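Putative carbonic anhydrase (Streptococcus mutans, PDB 3LAS) probably catalyses the reversible hydration of carbon dioxide to hydrogencarbonate, as a zinc-dependent enzyme of the beta-carbonic anhydrase family. Local coordinates at residues 29-40 against 54-64. Sequence-based numbering, arbitrary orientation. Where two conformers were deposited one is given.
Sequences PKTRVAIVTCMD and GDAHILRNAGG. With ZN (zinc ion), chain C.
Strands 33-38 and 56-61 run parallel, 4.6 Å apart at closest approach and crossing at -26°, with backbone hydrogen bonds from His57 N to Val33 O through to Met39 N to Asn61 O. They are joined through helix 45-49 in a beta-alpha-beta unit. At the N-terminal end, Pro29 CG sits squarely over one face of the His57 imidazole, 3.3 Å from the ring centroid, a CH-pi contact; Ser77 holds the ring's ND1. Thr31 OG1 lies between its backbone N and carbonyl carbon (chi1 68°), from where it reaches Asp55 O at 2.7 Å, above the carbonyl plane, while Thr31 N bonds the same oxygen within that plane. Ile35 CD1 packs on Ala56 CB, and Ala34 CB faces Leu59 CD1 on the opposite side of the sheet.

Near the metal, Arg60 bends at chi3 (71°) and grips Cys38 O side-on, NE and NH2 each at 2.8 Å, with that oxygen in the guanidinium plane. Cys38 SG binds zinc at 2.3 Å, alongside His91, Cys94 and a water, and accepts a hydrogen bond from Gly63 N at 3.3 Å. This N-H probably tempers the thiolate's charge, while Arg60 fixes the backbone carrying the zinc ligand.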
ATOM      1  N   PRO A  29     -13.588   5.375   5.728  1.00  9.10           N
ATOM      2  CA  PRO A  29     -13.055   4.693   6.908  1.00  9.24           C
ATOM      3  C   PRO A  29     -13.571   5.256   8.205  1.00 10.18           C
ATOM      4  O   PRO A  29     -13.604   6.475   8.365  1.00 10.43           O
ATOM      5  CB  PRO A  29     -11.524   4.910   6.755  1.00 11.21           C
ATOM      6  CG  PRO A  29     -11.306   5.028   5.245  1.00 10.75           C
ATOM      7  CD  PRO A  29     -12.527   5.857   4.840  1.00  9.48           C
ATOM      8  N   LYS A  30     -13.864   4.404   9.172  1.00  9.74           N
ATOM      9  CA  LYS A  30     -14.482   4.861  10.430  1.00 11.08           C
ATOM     10  C   LYS A  30     -13.611   5.824  11.212  1.00 10.77           C
ATOM     11  O   LYS A  30     -14.129   6.811  11.854  1.00 12.94           O
ATOM     12  CB  LYS A  30     -14.726   3.624  11.303  1.00 12.71           C
ATOM     13  CG  LYS A  30     -15.515   3.934  12.526  1.00 12.73           C
ATOM     14  CD  LYS A  30     -15.971   2.638  13.185  1.00 17.64           C
ATOM     15  CE  LYS A  30     -16.552   2.928  14.520  1.00 21.24           C
ATOM     16  NZ  LYS A  30     -16.641   1.591  15.128  1.00 29.29           N
ATOM     17  N   THR A  31     -12.321   5.579  11.221  1.00  9.48           N
ATOM     18  CA  THR A  31     -11.448   6.415  12.056  1.00 10.45           C
ATOM     19  C   THR A  31     -11.020   7.696  11.403  1.00 10.28           C
ATOM     20  O   THR A  31     -10.338   8.529  12.037  1.00 11.55           O
ATOM     21  CB  THR A  31     -10.142   5.695  12.512  1.00 10.81           C
ATOM     22  OG1 THR A  31      -9.337   5.494  11.347  1.00 10.48           O
ATOM     23  CG2 THR A  31     -10.454   4.320  13.182  1.00 14.09           C
ATOM     24  N   ARG A  32     -11.307   7.853  10.102  1.00  9.45           N
ATOM     25  CA  ARG A  32     -10.848   9.057   9.343  1.00  9.93           C
ATOM     26  C   ARG A  32      -9.354   9.144   9.269  1.00  9.03           C
ATOM     27  O   ARG A  32      -8.783  10.205   9.022  1.00  9.61           O
ATOM     28  CB  ARG A  32     -11.470  10.362   9.799  1.00 11.91           C
ATOM     29  CG  ARG A  32     -13.038  10.288   9.792  1.00 14.45           C
ATOM     30  CD  ARG A  32     -13.528  11.678   9.938  1.00 19.08           C
ATOM     31  NE  ARG A  32     -14.919  11.937  10.197  1.00 33.86           N
ATOM     32  CZ  ARG A  32     -15.571  11.690  11.317  1.00 36.29           C
ATOM     33  NH1 ARG A  32     -15.004  10.949  12.295  1.00 36.20           N
ATOM     34  NH2 ARG A  32     -16.835  12.164  11.369  1.00 19.66           N
ATOM     35  N   VAL A  33      -8.652   7.998   9.338  1.00  8.32           N
ATOM     36  CA  VAL A  33      -7.191   7.972   9.240  1.00  7.20           C
ATOM     37  C   VAL A  33      -6.761   7.264   7.971  1.00  7.54           C
ATOM     38  O   VAL A  33      -7.371   6.236   7.570  1.00  8.65           O
ATOM     39  CB  VAL A  33      -6.562   7.241  10.460  1.00  8.88           C
ATOM     40  CG1 VAL A  33      -5.027   7.203  10.299  1.00 10.30           C
ATOM     41  CG2 VAL A  33      -6.950   7.888  11.757  1.00  9.08           C
ATOM     42  N   ALA A  34      -5.718   7.784   7.344  1.00  8.01           N
ATOM     43  CA  ALA A  34      -4.943   7.096   6.304  1.00  7.21           C
ATOM     44  C   ALA A  34      -3.552   6.862   6.818  1.00  7.64           C
ATOM     45  O   ALA A  34      -2.890   7.831   7.351  1.00  7.90           O
ATOM     46  CB  ALA A  34      -4.933   7.914   5.031  1.00  7.42           C
ATOM     47  N   ILE A  35      -3.064   5.627   6.690  1.00  6.65           N
ATOM     48  CA  ILE A  35      -1.688   5.261   7.088  1.00  6.98           C
ATOM     49  C   ILE A  35      -0.843   5.125   5.878  1.00  7.22           C
ATOM     50  O   ILE A  35      -1.287   4.517   4.884  1.00  9.46           O
ATOM     51  CB  ILE A  35      -1.770   3.920   7.823  1.00  8.64           C
ATOM     52  CG1 ILE A  35      -2.619   4.086   9.124  1.00 10.12           C
ATOM     53  CG2 ILE A  35      -0.358   3.374   8.191  1.00  9.86           C
ATOM     54  CD1 ILE A  35      -3.370   2.798   9.438  1.00 11.65           C
ATOM     55  N   VAL A  36       0.345   5.719   5.858  1.00  7.46           N
ATOM     56  CA  VAL A  36       1.346   5.560   4.747  1.00  7.60           C
ATOM     57  C   VAL A  36       2.494   4.759   5.298  1.00  6.74           C
ATOM     58  O   VAL A  36       3.147   5.224   6.275  1.00  7.58           O
ATOM     59  CB  VAL A  36       1.807   6.949   4.273  1.00  6.61           C
ATOM     60  CG1 VAL A  36       2.922   6.864   3.214  1.00  9.83           C
ATOM     61  CG2 VAL A  36       0.610   7.795   3.770  1.00  9.26           C
ATOM     62  N   THR A  37       2.741   3.578   4.750  1.00  6.39           N
ATOM     63  CA  THR A  37       3.793   2.741   5.300  1.00  6.68           C
ATOM     64  C   THR A  37       4.456   1.891   4.218  1.00  5.85           C
ATOM     65  O   THR A  37       4.177   2.044   3.015  1.00  6.42           O
ATOM     66  CB  THR A  37       3.256   1.888   6.458  1.00  8.59           C
ATOM     67  OG1 THR A  37       4.314   1.277   7.189  1.00  7.68           O
ATOM     68  CG2 THR A  37       2.237   0.869   6.003  1.00  8.98           C
ATOM     69  N   CYS A  38       5.413   1.073   4.627  1.00  6.86           N
ATOM     70  CA  CYS A  38       6.138   0.234   3.692  1.00  6.09           C
ATOM     71  C   CYS A  38       5.367  -1.035   3.393  1.00  6.94           C
ATOM     72  O   CYS A  38       4.578  -1.556   4.219  1.00  7.01           O
ATOM     73  CB  CYS A  38       7.491  -0.096   4.353  1.00  6.96           C
ATOM     74  SG  CYS A  38       8.586  -1.056   3.170  1.00  7.09           S
ATOM     75  N   MET A  39       5.660  -1.594   2.223  1.00  6.32           N
ATOM     76  CA  MET A  39       5.190  -2.897   1.742  1.00  6.92           C
ATOM     77  C   MET A  39       5.677  -4.100   2.491  1.00  7.39           C
ATOM     78  O   MET A  39       5.216  -5.238   2.257  1.00  7.50           O
ATOM     79  CB  MET A  39       5.483  -3.031   0.251  1.00  7.32           C
ATOM     80  CG  MET A  39       7.050  -3.226   0.073  1.00  7.25           C
ATOM     81  SD  MET A  39       7.446  -3.083  -1.717  1.00  8.06           S
ATOM     82  CE  MET A  39       9.194  -3.368  -1.628  1.00  8.43           C
ATOM     83  N   ASP A  40       6.654  -3.887   3.398  1.00  6.65           N
ATOM     84  CA  ASP A  40       7.328  -4.965   4.084  0.50  6.42           C
ATOM     85  C   ASP A  40       6.411  -6.082   4.552  1.00  6.62           C
ATOM     86  O   ASP A  40       5.413  -5.867   5.221  1.00  6.74           O
ATOM     87  CB  ASP A  40       8.091  -4.407   5.287  0.50  7.06           C
ATOM     88  CG  ASP A  40       9.059  -5.420   5.812  0.50  5.06           C
ATOM     89  OD1 ASP A  40       8.679  -6.205   6.733  0.50  6.73           O
ATOM     90  OD2 ASP A  40      10.224  -5.359   5.396  0.50  7.02           O
ATOM     91  N   GLY A  54     -12.600  -1.992   8.200  1.00  9.14           N
ATOM     92  CA  GLY A  54     -13.221  -0.721   7.902  1.00  9.26           C
ATOM     93  C   GLY A  54     -12.670   0.484   8.631  1.00  8.76           C
ATOM     94  O   GLY A  54     -13.189   1.587   8.440  1.00  9.80           O
ATOM     95  N   ASP A  55     -11.668   0.291   9.486  1.00  9.33           N
ATOM     96  CA  ASP A  55     -11.200   1.430  10.298  1.00  8.14           C
ATOM     97  C   ASP A  55     -10.389   2.469   9.592  1.00  8.09           C
ATOM     98  O   ASP A  55     -10.623   3.677   9.825  1.00  8.89           O
ATOM     99  CB  ASP A  55     -10.387   0.959  11.524  1.00  9.53           C
ATOM    100  CG  ASP A  55     -11.230   0.567  12.713  1.00 10.01           C
ATOM    101  OD1 ASP A  55     -12.468   0.738  12.670  1.00 11.60           O
ATOM    102  OD2 ASP A  55     -10.626   0.129  13.706  1.00 11.54           O
ATOM    103  N   ALA A  56      -9.410   2.102   8.770  1.00  8.54           N
ATOM    104  CA  ALA A  56      -8.458   3.104   8.242  1.00  7.51           C
ATOM    105  C   ALA A  56      -7.991   2.720   6.852  1.00  7.80           C
ATOM    106  O   ALA A  56      -7.827   1.505   6.528  1.00  8.37           O
ATOM    107  CB  ALA A  56      -7.242   3.130   9.153  1.00  9.79           C
ATOM    108  N   HIS A  57      -7.715   3.711   6.013  1.00  7.54           N
ATOM    109  CA  HIS A  57      -7.030   3.449   4.773  1.00  7.19           C
ATOM    110  C   HIS A  57      -5.560   3.107   5.016  1.00  7.67           C
ATOM    111  O   HIS A  57      -4.927   3.659   5.947  1.00  7.84           O
ATOM    112  CB  HIS A  57      -7.077   4.708   3.831  1.00  7.37           C
ATOM    113  CG  HIS A  57      -8.379   4.827   3.135  1.00  7.09           C
ATOM    114  ND1 HIS A  57      -8.995   6.030   2.846  1.00  7.64           N
ATOM    115  CD2 HIS A  57      -9.207   3.853   2.680  1.00  8.04           C
ATOM    116  CE1 HIS A  57     -10.102   5.800   2.150  1.00  8.94           C
ATOM    117  NE2 HIS A  57     -10.290   4.468   2.085  1.00  9.10           N
ATOM    118  N   ILE A  58      -5.080   2.173   4.211  1.00  6.90           N
ATOM    119  CA  ILE A  58      -3.671   1.676   4.380  1.00  7.52           C
ATOM    120  C   ILE A  58      -3.014   1.785   3.034  1.00  6.59           C
ATOM    121  O   ILE A  58      -3.407   1.108   2.083  1.00  7.84           O
ATOM    122  CB  ILE A  58      -3.610   0.235   4.908  1.00  7.12           C
ATOM    123  CG1 ILE A  58      -4.411   0.153   6.242  1.00  8.16           C
ATOM    124  CG2 ILE A  58      -2.174  -0.190   5.112  1.00  8.43           C
ATOM    125  CD1 ILE A  58      -4.685  -1.323   6.662  1.00 11.12           C
ATOM    126  N   LEU A  59      -2.079   2.732   2.914  1.00  6.60           N
ATOM    127  CA  LEU A  59      -1.269   2.986   1.707  1.00  6.10           C
ATOM    128  C   LEU A  59       0.084   2.384   1.939  1.00  6.64           C
ATOM    129  O   LEU A  59       0.679   2.584   3.010  1.00  6.64           O
ATOM    130  CB  LEU A  59      -1.119   4.468   1.381  1.00  6.43           C
ATOM    131  CG  LEU A  59      -2.392   5.205   0.955  1.00  5.88           C
ATOM    132  CD1 LEU A  59      -3.383   5.414   2.103  1.00  9.02           C
ATOM    133  CD2 LEU A  59      -2.005   6.591   0.490  1.00 10.30           C
ATOM    134  N   ARG A  60       0.615   1.647   0.953  1.00  6.00           N
ATOM    135  CA  ARG A  60       1.927   0.970   1.183  1.00  6.24           C
ATOM    136  C   ARG A  60       2.694   0.988  -0.094  1.00  6.46           C
ATOM    137  O   ARG A  60       2.213   0.687  -1.193  1.00  6.56           O
ATOM    138  CB  ARG A  60       1.733  -0.498   1.584  1.00  6.26           C
ATOM    139  CG  ARG A  60       0.794  -0.664   2.812  1.00  6.96           C
ATOM    140  CD  ARG A  60       0.650  -2.107   3.313  1.00  6.66           C
ATOM    141  NE  ARG A  60       1.939  -2.514   3.964  1.00  6.35           N
ATOM    142  CZ  ARG A  60       2.109  -3.594   4.691  1.00  6.97           C
ATOM    143  NH1 ARG A  60       1.092  -4.394   4.988  1.00  8.08           N
ATOM    144  NH2 ARG A  60       3.291  -3.865   5.174  1.00  7.70           N
ATOM    145  N   ASN A  61       3.996   1.290   0.031  1.00  6.28           N
ATOM    146  CA  ASN A  61       4.929   1.313  -1.091  1.00  5.47           C
ATOM    147  C   ASN A  61       6.300   0.919  -0.579  1.00  6.11           C
ATOM    148  O   ASN A  61       6.461   0.561   0.610  1.00  6.97           O
ATOM    149  CB  ASN A  61       4.903   2.621  -1.878  1.00  6.31           C
ATOM    150  CG  ASN A  61       5.470   3.791  -1.057  1.00  7.21           C
ATOM    151  OD1 ASN A  61       6.106   3.554  -0.027  1.00  7.89           O
ATOM    152  ND2 ASN A  61       5.334   4.981  -1.578  1.00  8.58           N
ATOM    153  N   ALA A  62       7.329   0.947  -1.451  1.00  5.82           N
ATOM    154  CA  ALA A  62       8.680   0.591  -0.947  1.00  6.36           C
ATOM    155  C   ALA A  62       9.206   1.751  -0.091  1.00  7.60           C
ATOM    156  O   ALA A  62       9.382   2.878  -0.550  1.00  7.86           O
ATOM    157  CB  ALA A  62       9.631   0.327  -2.087  1.00  6.96           C
ATOM    158  N   GLY A  63       9.380   1.458   1.188  1.00  7.03           N
ATOM    159  CA  GLY A  63       9.918   2.400   2.173  1.00  7.55           C
ATOM    160  C   GLY A  63       8.869   3.252   2.857  1.00  7.26           C
ATOM    161  O   GLY A  63       9.180   3.940   3.840  1.00  7.87           O
ATOM    162  N   GLY A  64       7.592   3.249   2.454  1.00  8.14           N
ATOM    163  CA  GLY A  64       6.601   4.154   3.044  1.00  7.67           C
ATOM    164  C   GLY A  64       6.919   5.581   2.631  1.00  7.60           C
ATOM    165  O   GLY A  64       6.678   6.524   3.434  1.00  8.96           O
TER
HETATM  166 ZN    ZN C 167      10.555  -1.357   4.268  1.00  7.65          ZN
HETATM  167  O   HOH W   1     -13.478   0.739  15.206  1.00 23.04           O
HETATM  168  O   HOH W   2      11.283  -3.235   3.502  1.00 10.78           O